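Local coordinates for protein haloalkane dehalogenase (Mycobacterium rhodesiae, PDB 4MJ3) that catalyses the hydrolytic cleavage of carbon-halogen bonds in haloalkanes, giving the corresponding alcohol and a halide ion, at residues A[80-85]-A[94-99]; A[107-112]-A[137-142]; A[147-152]-A[258-263]. All blocks are in the same frame, centred on the assembly; numbering follows the deposited sequence. Where two conformers were deposited one is given.

In the fold
All three contacts belong to the alpha/beta hydrolase fold. Contacts 1 and 2 share helix 98-112, the first at its N-terminal entry and the second at its C-terminal end; their centres lie 18 Å apart. Contact 3, centred 22 Å from contact 1 and 21 Å from contact 2, joins the loop after strand 140-145 to helix 256-263. It meets contact 1 where Tyr98 OH packs 3.4 Å from Leu150 CD1, while contact 2 stays about 11 Å from contact 3 between nearest atoms. Contact 3 is also linked to the probable active site: Thr148 OG1 hydrogen-bonds the carbonyl of Asp123, which follows strand 117-121 where this fold usually carries its nucleophile.

Contact 1: residues A[80-85]-A[94-99]; sequences DLVGFG and DDYTYQ
Tyr96 packs its ring against the backbone of Val82 and Gly83 in a small, fully buried contact of an alpha/beta hydrolase fold, between the loop that leaves strand 75-79 and the run of chain that leads into helix 98-112. The two segments bury 106 Å² together, and most of what Tyr96 touches is main chain. Its target is a type II beta turn from Leu81 to Phe84, closed by a hydrogen bond from Phe84 N to Leu81 O (3.0 Å). Gly83 occupies the third position of that turn with a positive phi of 97°, the conformation glycine adopts readily there, and having no side chain it admits the tyrosine directly to its CA. Across the segments the nearest pair of CA atoms, those of Gly83 and Tyr96, is still 8.4 Å apart, a span crossed by the tyrosine side chain. With CG anti to the carbonyl carbon (chi1 -60°), the ring is directed at the turn. Val82 adds a looser apolar touch, its CG1 lying 4.2 Å from Tyr96 CE2, and beyond the contact it also packs on Pro90 and Trp104. The phenol oxygen of Tyr96 is tied elsewhere, by a hydrogen bond to the carbonyl of Pro90, in the short strand 89-90, which fixes the far end of the ring. One residue later, Thr97 is the N-cap of helix 98-112, its OG1 hydrogen-bonded to Ala100 N, which places the tyrosine just ahead of the cap. The carbonyl of Val82 is buried here and has no hydrogen-bonding partner in the model; its oxygen faces the ring edge near the ring plane, 3.7 Å from Tyr96 CE2, while Gly83 CA, oblique to the ring, lies 3.5 Å from Tyr96 OH.

Contact 2: residues A[107-112]-A[137-142]; sequences AAIEEI and PDRFAR
Ile109 and Glu110, successive residues in the last turns of helix 98-112, both meet Arg139, which reaches over from the 3-10 turn 137-139. Ile109 comes first and points at the other segment; its CG2 branch lies 3.8 Å from Arg139 NH1 in an oblique approach, and the two side chains run past each other in opposite directions. The helix then presents Glu110, whose chain bends at chi2 to bring the carboxylate to the arginine. A salt bridge results, gripped end-on: Arg139 NH1 and NH2 both donate to the single oxygen Glu110 OE1. The hydrogen bond from Arg139 NH1 to Glu110 OE1 is 2.6 Å long with an N-H...O angle of 149°, and that from Arg139 NH2 to Glu110 OE1 is 2.8 Å at 135°. Although OE1 lies almost in the guanidinium plane, it receives the two nitrogens well out of the carboxylate plane, on the same face, NH1 on the anti side and NH2 on the syn side; the carboxylate and guanidinium planes are 41° apart. Arg139 starts with CG anti to its own backbone N and then folds at chi2 and chi3; its CG rests 4.2 Å above the plane of the Phe140 ring, toward the rim. The salt bridge lies at the exposed margin, with Ile109 on the buried side. Deeper in the fold, Ile109 packs on Leu132 and Phe140 on Val133, both of helix 124-135, while Ala108 and Ile112 of helix 98-112 rest on Val24 of the edge strand 22-27.

Contact 3: residues A[147-152]-A[258-263]; sequences NTMLPT and PVLRGH
Val259 and Leu260, neighbours on helix 256-263, receive the side chain of Met149, a selenomethionine in the loop after strand 140-145. Met149 was modelled in two conformers, so its touches on Val259 and Leu260 hold for the conformer described. Val259 points at the loop and, from the exposed edge, offers CG1, the branch anti to its backbone N (chi1 180°), to Met149 CE at 3.9 Å; the two side chains cross at about a right angle. The Met149 chain bends at chi2 and chi3, which turns the methyl end toward the helix. Next comes Leu260, buried and also directed at the loop. Its CD1 lies 4.3 Å from Met149 SE, while CD2 stands 4.4 Å from the carbonyl O of Thr148, a buried oxygen with no hydrogen-bonding partner in the model. Trp232 of helix 225-235 touches both Met149 and Leu260, and its ring stacks with that of His263 at the helix end. The contact thus joins two connections of the alpha/beta hydrolase fold: the helix following the last sheet strand, 242-244, and the loop leading from strand 140-145 to the helices that, in haloalkane dehalogenases, form the cap.

Contact 1: residues A[80-85]-A[94-99]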
ATOM      1  N   ASP A  80      -3.028   7.820   2.078  1.00 10.04           N
ATOM      2  CA  ASP A  80      -3.916   7.377   1.016  1.00  9.75           C
ATOM      3  C   ASP A  80      -3.368   7.744  -0.373  1.00 11.08           C
ATOM      4  O   ASP A  80      -3.088   8.901  -0.667  1.00 11.78           O
ATOM      5  CB  ASP A  80      -5.309   7.999   1.143  1.00 10.68           C
ATOM      6  CG  ASP A  80      -6.105   7.488   2.338  1.00 11.84           C
ATOM      7  OD1 ASP A  80      -5.751   6.441   2.960  1.00 10.52           O
ATOM      8  OD2 ASP A  80      -7.102   8.171   2.678  1.00 10.91           O
ATOM      9  N   LEU A  81      -3.252   6.750  -1.228  1.00  8.51           N
ATOM     10  CA  LEU A  81      -2.841   6.967  -2.619  1.00  8.26           C
ATOM     11  C   LEU A  81      -3.820   7.901  -3.324  1.00  8.41           C
ATOM     12  O   LEU A  81      -5.005   7.881  -3.053  1.00  9.04           O
ATOM     13  CB  LEU A  81      -2.788   5.634  -3.354  1.00  9.47           C
ATOM     14  CG  LEU A  81      -1.748   4.605  -2.891  1.00 11.20           C
ATOM     15  CD1 LEU A  81      -2.036   3.235  -3.478  1.00 11.79           C
ATOM     16  CD2 LEU A  81      -0.362   5.061  -3.264  1.00 13.37           C
ATOM     17  N   VAL A  82      -3.301   8.662  -4.282  1.00  9.78           N
ATOM     18  CA  VAL A  82      -4.137   9.471  -5.161  1.00  9.66           C
ATOM     19  C   VAL A  82      -5.102   8.502  -5.835  1.00  8.56           C
ATOM     20  O   VAL A  82      -4.699   7.460  -6.335  1.00 10.25           O
ATOM     21  CB  VAL A  82      -3.274  10.237  -6.186  1.00  9.07           C
ATOM     22  CG1 VAL A  82      -4.134  10.912  -7.237  1.00  8.96           C
ATOM     23  CG2 VAL A  82      -2.408  11.285  -5.475  1.00 10.17           C
ATOM     24  N   GLY A  83      -6.380   8.879  -5.882  1.00  8.62           N
ATOM     25  CA  GLY A  83      -7.417   8.004  -6.412  1.00  8.44           C
ATOM     26  C   GLY A  83      -8.170   7.216  -5.346  1.00  8.68           C
ATOM     27  O   GLY A  83      -9.161   6.552  -5.682  1.00 10.48           O
ATOM     28  N   PHE A  84      -7.735   7.293  -4.081  1.00  8.94           N
ATOM     29  CA  PHE A  84      -8.227   6.381  -3.026  1.00  8.27           C
ATOM     30  C   PHE A  84      -8.500   7.093  -1.717  1.00  8.74           C
ATOM     31  O   PHE A  84      -7.990   8.189  -1.479  1.00  8.62           O
ATOM     32  CB  PHE A  84      -7.191   5.248  -2.832  1.00  8.08           C
ATOM     33  CG  PHE A  84      -7.004   4.431  -4.072  1.00  8.36           C
ATOM     34  CD1 PHE A  84      -6.124   4.850  -5.055  1.00  8.61           C
ATOM     35  CD2 PHE A  84      -7.801   3.308  -4.313  1.00  8.57           C
ATOM     36  CE1 PHE A  84      -6.028   4.170  -6.255  1.00  8.49           C
ATOM     37  CE2 PHE A  84      -7.696   2.620  -5.519  1.00  9.38           C
ATOM     38  CZ  PHE A  84      -6.794   3.048  -6.469  1.00  8.89           C
ATOM     39  N   GLY A  85      -9.321   6.479  -0.883  1.00  8.97           N
ATOM     40  CA  GLY A  85      -9.509   6.955   0.466  1.00  9.03           C
ATOM     41  C   GLY A  85     -10.036   8.370   0.478  1.00  9.88           C
ATOM     42  O   GLY A  85     -11.000   8.675  -0.224  1.00  8.48           O
ATOM     43  N   ASP A  94      -6.166   7.669 -17.711  1.00 14.58           N
ATOM     44  CA  ASP A  94      -4.861   8.031 -18.250  1.00 14.42           C
ATOM     45  C   ASP A  94      -4.038   8.931 -17.332  1.00 13.15           C
ATOM     46  O   ASP A  94      -2.849   9.086 -17.563  1.00 13.18           O
ATOM     47  CB  ASP A  94      -5.036   8.703 -19.613  1.00 17.41           C
ATOM     48  CG  ASP A  94      -5.624   7.774 -20.636  1.00 26.33           C
ATOM     49  OD1 ASP A  94      -5.302   6.562 -20.605  1.00 32.51           O
ATOM     50  OD2 ASP A  94      -6.413   8.255 -21.462  1.00 29.90           O
ATOM     51  N   ASP A  95      -4.658   9.514 -16.303  1.00 11.94           N
ATOM     52  CA  ASP A  95      -3.960  10.326 -15.305  1.00 12.72           C
ATOM     53  C   ASP A  95      -3.143   9.420 -14.358  1.00 11.14           C
ATOM     54  O   ASP A  95      -2.276   9.910 -13.636  1.00  9.92           O
ATOM     55  CB  ASP A  95      -4.937  11.147 -14.423  1.00 14.75           C
ATOM     56  CG  ASP A  95      -5.753  12.227 -15.201  1.00 21.34           C
ATOM     57  OD1 ASP A  95      -5.200  12.839 -16.128  1.00 19.69           O
ATOM     58  OD2 ASP A  95      -6.945  12.450 -14.833  1.00 20.81           O
ATOM     59  N   TYR A  96      -3.471   8.132 -14.307  1.00  9.77           N
ATOM     60  CA  TYR A  96      -2.828   7.231 -13.364  1.00 10.65           C
ATOM     61  C   TYR A  96      -1.804   6.383 -14.100  1.00 10.50           C
ATOM     62  O   TYR A  96      -2.134   5.643 -15.057  1.00 12.04           O
ATOM     63  CB  TYR A  96      -3.841   6.324 -12.678  1.00  9.83           C
ATOM     64  CG  TYR A  96      -4.897   7.049 -11.886  1.00  8.88           C
ATOM     65  CD1 TYR A  96      -6.064   7.485 -12.504  1.00  8.87           C
ATOM     66  CD2 TYR A  96      -4.730   7.312 -10.544  1.00  8.91           C
ATOM     67  CE1 TYR A  96      -7.054   8.149 -11.787  1.00  8.51           C
ATOM     68  CE2 TYR A  96      -5.721   7.961  -9.804  1.00  8.67           C
ATOM     69  CZ  TYR A  96      -6.870   8.379 -10.436  1.00  9.32           C
ATOM     70  OH  TYR A  96      -7.870   9.000  -9.753  1.00 10.97           O
ATOM     71  N   THR A  97      -0.558   6.488 -13.654  1.00 11.01           N
ATOM     72  CA  THR A  97       0.543   5.659 -14.157  1.00 10.14           C
ATOM     73  C   THR A  97       1.395   5.264 -12.969  1.00  9.33           C
ATOM     74  O   THR A  97       1.281   5.837 -11.876  1.00  8.43           O
ATOM     75  CB  THR A  97       1.458   6.401 -15.151  1.00 10.70           C
ATOM     76  OG1 THR A  97       2.168   7.442 -14.473  1.00  9.19           O
ATOM     77  CG2 THR A  97       0.681   6.988 -16.338  1.00 12.72           C
ATOM     78  N   TYR A  98       2.228   4.248 -13.163  1.00 10.10           N
ATOM     79  CA  TYR A  98       3.113   3.781 -12.091  1.00  9.58           C
ATOM     80  C   TYR A  98       4.019   4.944 -11.666  1.00 10.42           C
ATOM     81  O   TYR A  98       4.126   5.273 -10.467  1.00 11.11           O
ATOM     82  CB  TYR A  98       3.908   2.589 -12.594  1.00 10.47           C
ATOM     83  CG  TYR A  98       4.463   1.608 -11.577  1.00 10.02           C
ATOM     84  CD1 TYR A  98       5.041   2.023 -10.378  1.00 10.82           C
ATOM     85  CD2 TYR A  98       4.400   0.243 -11.834  1.00 10.46           C
ATOM     86  CE1 TYR A  98       5.578   1.099  -9.492  1.00 10.34           C
ATOM     87  CE2 TYR A  98       4.936  -0.672 -10.954  1.00 11.04           C
ATOM     88  CZ  TYR A  98       5.520  -0.241  -9.790  1.00  9.40           C
ATOM     89  OH  TYR A  98       6.070  -1.195  -8.925  1.00 11.35           O
ATOM     90  N   GLN A  99       4.579   5.637 -12.663  1.00 11.60           N
ATOM     91  CA  GLN A  99       5.443   6.801 -12.415  1.00 10.92           C
ATOM     92  C   GLN A  99       4.731   7.886 -11.615  1.00  9.56           C
ATOM     93  O   GLN A  99       5.300   8.425 -10.663  1.00 11.32           O
ATOM     94  CB  GLN A  99       5.937   7.419 -13.725  1.00 13.95           C
ATOM     95  CG  GLN A  99       6.938   8.551 -13.547  1.00 15.02           C
ATOM     96  CD  GLN A  99       8.237   8.075 -12.946  1.00 18.82           C
ATOM     97  OE1 GLN A  99       8.943   7.259 -13.547  1.00 18.74           O
ATOM     98  NE2 GLN A  99       8.541   8.533 -11.735  1.00 22.24           N
TER

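Contact 2: residues A[107-112]-A[137-142]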
ATOM      1  N   ALA A 107       6.333  12.757  -3.060  1.00 11.53           N
ATOM      2  CA  ALA A 107       6.028  14.138  -2.702  1.00 10.54           C
ATOM      3  C   ALA A 107       5.298  14.245  -1.359  1.00 10.37           C
ATOM      4  O   ALA A 107       5.601  15.133  -0.568  1.00 12.01           O
ATOM      5  CB  ALA A 107       5.233  14.804  -3.791  1.00 11.50           C
ATOM      6  N   ALA A 108       4.369  13.329  -1.102  1.00  9.92           N
ATOM      7  CA  ALA A 108       3.671  13.270   0.181  1.00 10.10           C
ATOM      8  C   ALA A 108       4.610  13.000   1.353  1.00 11.61           C
ATOM      9  O   ALA A 108       4.598  13.716   2.366  1.00 14.67           O
ATOM     10  CB  ALA A 108       2.584  12.222   0.150  1.00  9.57           C
ATOM     11  N   ILE A 109       5.465  11.995   1.198  1.00 13.01           N
ATOM     12  CA  ILE A 109       6.460  11.666   2.217  1.00 12.64           C
ATOM     13  C   ILE A 109       7.351  12.894   2.525  1.00 13.52           C
ATOM     14  O   ILE A 109       7.627  13.220   3.686  1.00 13.17           O
ATOM     15  CB  ILE A 109       7.307  10.450   1.769  1.00 12.71           C
ATOM     16  CG1 ILE A 109       6.436   9.201   1.772  1.00 13.63           C
ATOM     17  CG2 ILE A 109       8.539  10.241   2.660  1.00 13.21           C
ATOM     18  CD1 ILE A 109       7.051   8.003   1.069  1.00 14.86           C
ATOM     19  N   GLU A 110       7.816  13.554   1.468  1.00 15.84           N
ATOM     20  CA  GLU A 110       8.670  14.723   1.608  1.00 17.18           C
ATOM     21  C   GLU A 110       7.961  15.886   2.295  1.00 17.51           C
ATOM     22  O   GLU A 110       8.560  16.579   3.116  1.00 20.03           O
ATOM     23  CB  GLU A 110       9.196  15.164   0.253  1.00 20.26           C
ATOM     24  CG  GLU A 110      10.207  14.215  -0.366  1.00 23.35           C
ATOM     25  CD  GLU A 110      11.592  14.400   0.210  1.00 26.67           C
ATOM     26  OE1 GLU A 110      11.808  14.000   1.370  1.00 27.30           O
ATOM     27  OE2 GLU A 110      12.471  14.941  -0.495  1.00 33.65           O
ATOM     28  N   GLU A 111       6.701  16.100   1.936  1.00 17.33           N
ATOM     29  CA  GLU A 111       5.927  17.217   2.469  1.00 18.91           C
ATOM     30  C   GLU A 111       5.596  16.986   3.955  1.00 18.50           C
ATOM     31  O   GLU A 111       5.684  17.911   4.758  1.00 19.47           O
ATOM     32  CB  GLU A 111       4.656  17.417   1.644  1.00 22.39           C
ATOM     33  CG  GLU A 111       3.967  18.750   1.878  1.00 35.13           C
ATOM     34  CD  GLU A 111       4.832  19.943   1.525  1.00 34.35           C
ATOM     35  OE1 GLU A 111       5.461  19.928   0.442  1.00 38.42           O
ATOM     36  OE2 GLU A 111       4.905  20.878   2.358  1.00 52.77           O
ATOM     37  N   ILE A 112       5.261  15.748   4.304  1.00 17.89           N
ATOM     38  CA  ILE A 112       5.057  15.389   5.699  1.00 17.78           C
ATOM     39  C   ILE A 112       6.369  15.496   6.493  1.00 19.24           C
ATOM     40  O   ILE A 112       6.366  15.930   7.651  1.00 19.63           O
ATOM     41  CB  ILE A 112       4.463  13.980   5.855  1.00 16.57           C
ATOM     42  CG1 ILE A 112       3.086  13.919   5.185  1.00 16.11           C
ATOM     43  CG2 ILE A 112       4.361  13.641   7.333  1.00 16.31           C
ATOM     44  CD1 ILE A 112       2.592  12.524   4.945  1.00 14.13           C
ATOM     45  N   PRO A 137      17.017   4.918  -1.008  1.00 15.75           N
ATOM     46  CA  PRO A 137      17.293   3.990   0.101  1.00 16.93           C
ATOM     47  C   PRO A 137      17.666   4.660   1.429  1.00 18.19           C
ATOM     48  O   PRO A 137      17.360   4.124   2.476  1.00 16.08           O
ATOM     49  CB  PRO A 137      18.444   3.134  -0.438  1.00 17.03           C
ATOM     50  CG  PRO A 137      19.060   3.944  -1.521  1.00 17.90           C
ATOM     51  CD  PRO A 137      17.918   4.688  -2.147  1.00 18.63           C
ATOM     52  N   ASP A 138      18.289   5.841   1.377  1.00 20.57           N
ATOM     53  CA  ASP A 138      18.674   6.561   2.585  1.00 23.26           C
ATOM     54  C   ASP A 138      17.480   6.994   3.438  1.00 20.64           C
ATOM     55  O   ASP A 138      17.658   7.257   4.617  1.00 19.97           O
ATOM     56  CB  ASP A 138      19.519   7.800   2.261  1.00 28.10           C
ATOM     57  CG  ASP A 138      20.888   7.454   1.710  1.00 38.68           C
ATOM     58  OD1 ASP A 138      21.307   6.277   1.775  1.00 39.92           O
ATOM     59  OD2 ASP A 138      21.559   8.378   1.213  1.00 58.26           O
ATOM     60  N   ARG A 139      16.288   7.078   2.855  1.00 18.23           N
ATOM     61  CA  ARG A 139      15.089   7.477   3.606  1.00 19.00           C
ATOM     62  C   ARG A 139      14.541   6.358   4.498  1.00 17.99           C
ATOM     63  O   ARG A 139      13.797   6.633   5.451  1.00 18.89           O
ATOM     64  CB  ARG A 139      14.001   7.948   2.642  1.00 19.65           C
ATOM     65  CG  ARG A 139      12.691   8.423   3.292  1.00 19.29           C
ATOM     66  CD  ARG A 139      12.929   9.586   4.227  1.00 22.85           C
ATOM     67  NE  ARG A 139      13.711  10.605   3.537  1.00 21.70           N
ATOM     68  CZ  ARG A 139      13.209  11.664   2.914  1.00 22.70           C
ATOM     69  NH1 ARG A 139      11.911  11.931   2.931  1.00 23.69           N
ATOM     70  NH2 ARG A 139      14.031  12.487   2.268  1.00 25.85           N
ATOM     71  N   PHE A 140      14.885   5.104   4.182  1.00 17.75           N
ATOM     72  CA  PHE A 140      14.277   3.935   4.832  1.00 16.97           C
ATOM     73  C   PHE A 140      15.244   3.208   5.757  1.00 17.49           C
ATOM     74  O   PHE A 140      16.264   2.687   5.314  1.00 19.96           O
ATOM     75  CB  PHE A 140      13.719   2.990   3.766  1.00 16.56           C
ATOM     76  CG  PHE A 140      12.661   3.633   2.923  1.00 17.36           C
ATOM     77  CD1 PHE A 140      11.338   3.661   3.345  1.00 17.44           C
ATOM     78  CD2 PHE A 140      12.999   4.297   1.749  1.00 16.37           C
ATOM     79  CE1 PHE A 140      10.367   4.288   2.590  1.00 16.30           C
ATOM     80  CE2 PHE A 140      12.035   4.929   0.988  1.00 16.19           C
ATOM     81  CZ  PHE A 140      10.714   4.933   1.408  1.00 17.15           C
ATOM     82  N   ALA A 141      14.925   3.206   7.054  1.00 17.49           N
ATOM     83  CA  ALA A 141      15.722   2.494   8.032  1.00 15.96           C
ATOM     84  C   ALA A 141      15.495   0.980   7.941  1.00 17.00           C
ATOM     85  O   ALA A 141      16.436   0.197   8.153  1.00 16.77           O
ATOM     86  CB  ALA A 141      15.393   2.984   9.439  1.00 16.81           C
ATOM     87  N   ARG A 142      14.244   0.585   7.688  1.00 13.49           N
ATOM     88  CA  ARG A 142      13.848  -0.838   7.647  1.00 13.11           C
ATOM     89  C   ARG A 142      12.659  -0.998   6.709  1.00 14.12           C
ATOM     90  O   ARG A 142      11.949  -0.023   6.431  1.00 14.43           O
ATOM     91  CB  ARG A 142      13.423  -1.348   9.010  1.00 14.41           C
ATOM     92  CG  ARG A 142      14.318  -0.950  10.175  1.00 15.26           C
ATOM     93  CD  ARG A 142      13.765  -1.490  11.458  1.00 16.49           C
ATOM     94  NE  ARG A 142      14.445  -0.946  12.623  1.00 17.67           N
ATOM     95  CZ  ARG A 142      14.154   0.219  13.210  1.00 18.80           C
ATOM     96  NH1 ARG A 142      13.197   1.037  12.751  1.00 17.85           N
ATOM     97  NH2 ARG A 142      14.868   0.602  14.256  1.00 18.95           N
TER

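Contact 3: residues A[147-152]-A[258-263]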
ATOM      1  N   ASN A 147       2.682  -9.579   1.366  1.00 10.47           N
ATOM      2  CA  ASN A 147       1.761  -9.806   0.255  1.00 10.05           C
ATOM      3  C   ASN A 147       1.896  -8.706  -0.780  1.00 11.93           C
ATOM      4  O   ASN A 147       0.937  -7.963  -1.078  1.00 10.68           O
ATOM      5  CB  ASN A 147       0.319  -9.938   0.744  1.00  9.67           C
ATOM      6  CG  ASN A 147       0.106 -11.162   1.617  1.00 10.35           C
ATOM      7  OD1 ASN A 147       0.994 -12.002   1.766  1.00 11.50           O
ATOM      8  ND2 ASN A 147      -1.098 -11.274   2.167  1.00  9.97           N
ATOM      9  N   THR A 148       3.098  -8.629  -1.334  1.00 11.96           N
ATOM     10  CA  THR A 148       3.425  -7.604  -2.308  1.00 11.32           C
ATOM     11  C   THR A 148       4.585  -8.099  -3.172  1.00 13.59           C
ATOM     12  O   THR A 148       5.037  -9.234  -3.008  1.00 13.18           O
ATOM     13  CB  THR A 148       3.758  -6.273  -1.604  1.00 12.16           C
ATOM     14  OG1 THR A 148       3.831  -5.225  -2.582  1.00 13.76           O
ATOM     15  CG2 THR A 148       5.060  -6.354  -0.830  1.00 12.81           C
HETATM   16  N   MSE A 149       5.045  -7.252  -4.088  0.60 12.72           N
HETATM   17  CA  MSE A 149       6.216  -7.550  -4.946  0.60 16.14           C
HETATM   18  C   MSE A 149       6.646  -6.290  -5.645  0.60 15.39           C
HETATM   19  O   MSE A 149       5.991  -5.245  -5.534  0.60 14.92           O
HETATM   20  CB  MSE A 149       5.988  -8.583  -6.044  0.60 17.69           C
HETATM   21  CG  MSE A 149       6.999  -9.739  -5.955  0.60 23.34           C
HETATM   22 SE   MSE A 149       8.964  -9.552  -6.157  0.60 21.65          SE
HETATM   23  CE  MSE A 149       9.039 -10.586  -7.820  0.60 27.61           C
ATOM     24  N   LEU A 150       7.744  -6.400  -6.383  1.00 14.10           N
ATOM     25  CA  LEU A 150       8.228  -5.329  -7.255  1.00 13.18           C
ATOM     26  C   LEU A 150       8.454  -5.923  -8.637  1.00 14.80           C
ATOM     27  O   LEU A 150       9.570  -6.322  -8.965  1.00 15.75           O
ATOM     28  CB  LEU A 150       9.490  -4.670  -6.722  1.00 14.11           C
ATOM     29  CG  LEU A 150      10.081  -3.515  -7.553  1.00 16.51           C
ATOM     30  CD1 LEU A 150       9.036  -2.477  -7.934  1.00 18.02           C
ATOM     31  CD2 LEU A 150      11.226  -2.831  -6.839  1.00 19.02           C
ATOM     32  N   PRO A 151       7.395  -6.036  -9.436  1.00 16.70           N
ATOM     33  CA  PRO A 151       7.569  -6.670 -10.746  1.00 15.16           C
ATOM     34  C   PRO A 151       8.197  -5.736 -11.759  1.00 17.81           C
ATOM     35  O   PRO A 151       7.869  -4.558 -11.820  1.00 16.03           O
ATOM     36  CB  PRO A 151       6.138  -7.023 -11.171  1.00 21.08           C
ATOM     37  CG  PRO A 151       5.244  -6.213 -10.299  1.00 18.13           C
ATOM     38  CD  PRO A 151       6.043  -5.481  -9.278  1.00 17.00           C
ATOM     39  N   THR A 152       9.044  -6.285 -12.608  1.00 16.73           N
ATOM     40  CA  THR A 152       9.667  -5.508 -13.673  1.00 14.62           C
ATOM     41  C   THR A 152       8.956  -5.680 -15.010  1.00 16.27           C
ATOM     42  O   THR A 152       9.223  -4.932 -15.940  1.00 17.33           O
ATOM     43  CB  THR A 152      11.117  -5.965 -13.841  1.00 17.12           C
ATOM     44  OG1 THR A 152      11.132  -7.372 -14.089  1.00 15.78           O
ATOM     45  CG2 THR A 152      11.939  -5.661 -12.577  1.00 15.91           C
ATOM     46  N   PRO A 258       9.468 -15.873  -1.854  1.00 13.92           N
ATOM     47  CA  PRO A 258      10.875 -16.300  -1.808  1.00 15.96           C
ATOM     48  C   PRO A 258      11.787 -15.522  -2.748  1.00 15.48           C
ATOM     49  O   PRO A 258      12.999 -15.413  -2.496  1.00 16.83           O
ATOM     50  CB  PRO A 258      10.814 -17.786  -2.193  1.00 16.50           C
ATOM     51  CG  PRO A 258       9.541 -17.932  -2.931  1.00 15.02           C
ATOM     52  CD  PRO A 258       8.590 -16.953  -2.313  1.00 14.51           C
ATOM     53  N   VAL A 259      11.227 -14.957  -3.804  1.00 15.30           N
ATOM     54  CA  VAL A 259      12.002 -14.149  -4.756  1.00 16.14           C
ATOM     55  C   VAL A 259      12.442 -12.839  -4.097  1.00 17.03           C
ATOM     56  O   VAL A 259      13.621 -12.467  -4.109  1.00 17.78           O
ATOM     57  CB  VAL A 259      11.178 -13.822  -6.019  1.00 18.16           C
ATOM     58  CG1 VAL A 259      12.009 -12.970  -6.984  1.00 18.92           C
ATOM     59  CG2 VAL A 259      10.714 -15.106  -6.693  1.00 19.12           C
ATOM     60  N   LEU A 260      11.499 -12.170  -3.456  1.00 15.83           N
ATOM     61  CA  LEU A 260      11.816 -10.959  -2.693  1.00 16.23           C
ATOM     62  C   LEU A 260      12.779 -11.234  -1.535  1.00 15.27           C
ATOM     63  O   LEU A 260      13.784 -10.531  -1.357  1.00 19.71           O
ATOM     64  CB  LEU A 260      10.523 -10.355  -2.151  1.00 16.87           C
ATOM     65  CG  LEU A 260      10.508  -8.915  -1.686  1.00 18.39           C
ATOM     66  CD1 LEU A 260      11.085  -7.976  -2.739  1.00 19.96           C
ATOM     67  CD2 LEU A 260       9.069  -8.542  -1.350  1.00 19.68           C
ATOM     68  N   ARG A 261      12.490 -12.255  -0.739  1.00 17.69           N
ATOM     69  CA  ARG A 261      13.338 -12.579   0.410  1.00 17.46           C
ATOM     70  C   ARG A 261      14.776 -12.894  -0.033  1.00 18.81           C
ATOM     71  O   ARG A 261      15.739 -12.486   0.621  1.00 20.32           O
ATOM     72  CB  ARG A 261      12.724 -13.724   1.238  1.00 20.65           C
ATOM     73  CG  ARG A 261      13.575 -14.146   2.426  1.00 21.72           C
ATOM     74  CD  ARG A 261      12.933 -15.146   3.355  1.00 22.70           C
ATOM     75  NE  ARG A 261      11.965 -16.043   2.742  1.00 25.85           N
ATOM     76  CZ  ARG A 261      12.266 -17.160   2.061  1.00 28.65           C
ATOM     77  NH1 ARG A 261      11.306 -17.929   1.546  1.00 24.39           N
ATOM     78  NH2 ARG A 261      13.530 -17.519   1.888  1.00 37.54           N
ATOM     79  N   GLY A 262      14.921 -13.645  -1.119  1.00 15.79           N
ATOM     80  CA  GLY A 262      16.241 -14.031  -1.616  1.00 16.17           C
ATOM     81  C   GLY A 262      17.019 -12.901  -2.259  1.00 15.61           C
ATOM     82  O   GLY A 262      18.232 -12.923  -2.296  1.00 17.06           O
ATOM     83  N   HIS A 263      16.321 -11.879  -2.743  1.00 15.64           N
ATOM     84  CA  HIS A 263      16.948 -10.795  -3.498  1.00 15.31           C
ATOM     85  C   HIS A 263      17.589  -9.711  -2.635  1.00 16.07           C
ATOM     86  O   HIS A 263      18.624  -9.140  -3.000  1.00 16.57           O
ATOM     87  CB  HIS A 263      15.903 -10.137  -4.377  1.00 15.52           C
ATOM     88  CG  HIS A 263      16.455  -9.078  -5.285  1.00 16.71           C
ATOM     89  ND1 HIS A 263      17.429  -9.341  -6.219  1.00 17.23           N
ATOM     90  CD2 HIS A 263      16.170  -7.758  -5.410  1.00 16.20           C
ATOM     91  CE1 HIS A 263      17.722  -8.235  -6.884  1.00 17.91           C
ATOM     92  NE2 HIS A 263      16.973  -7.258  -6.410  1.00 18.73           N
TER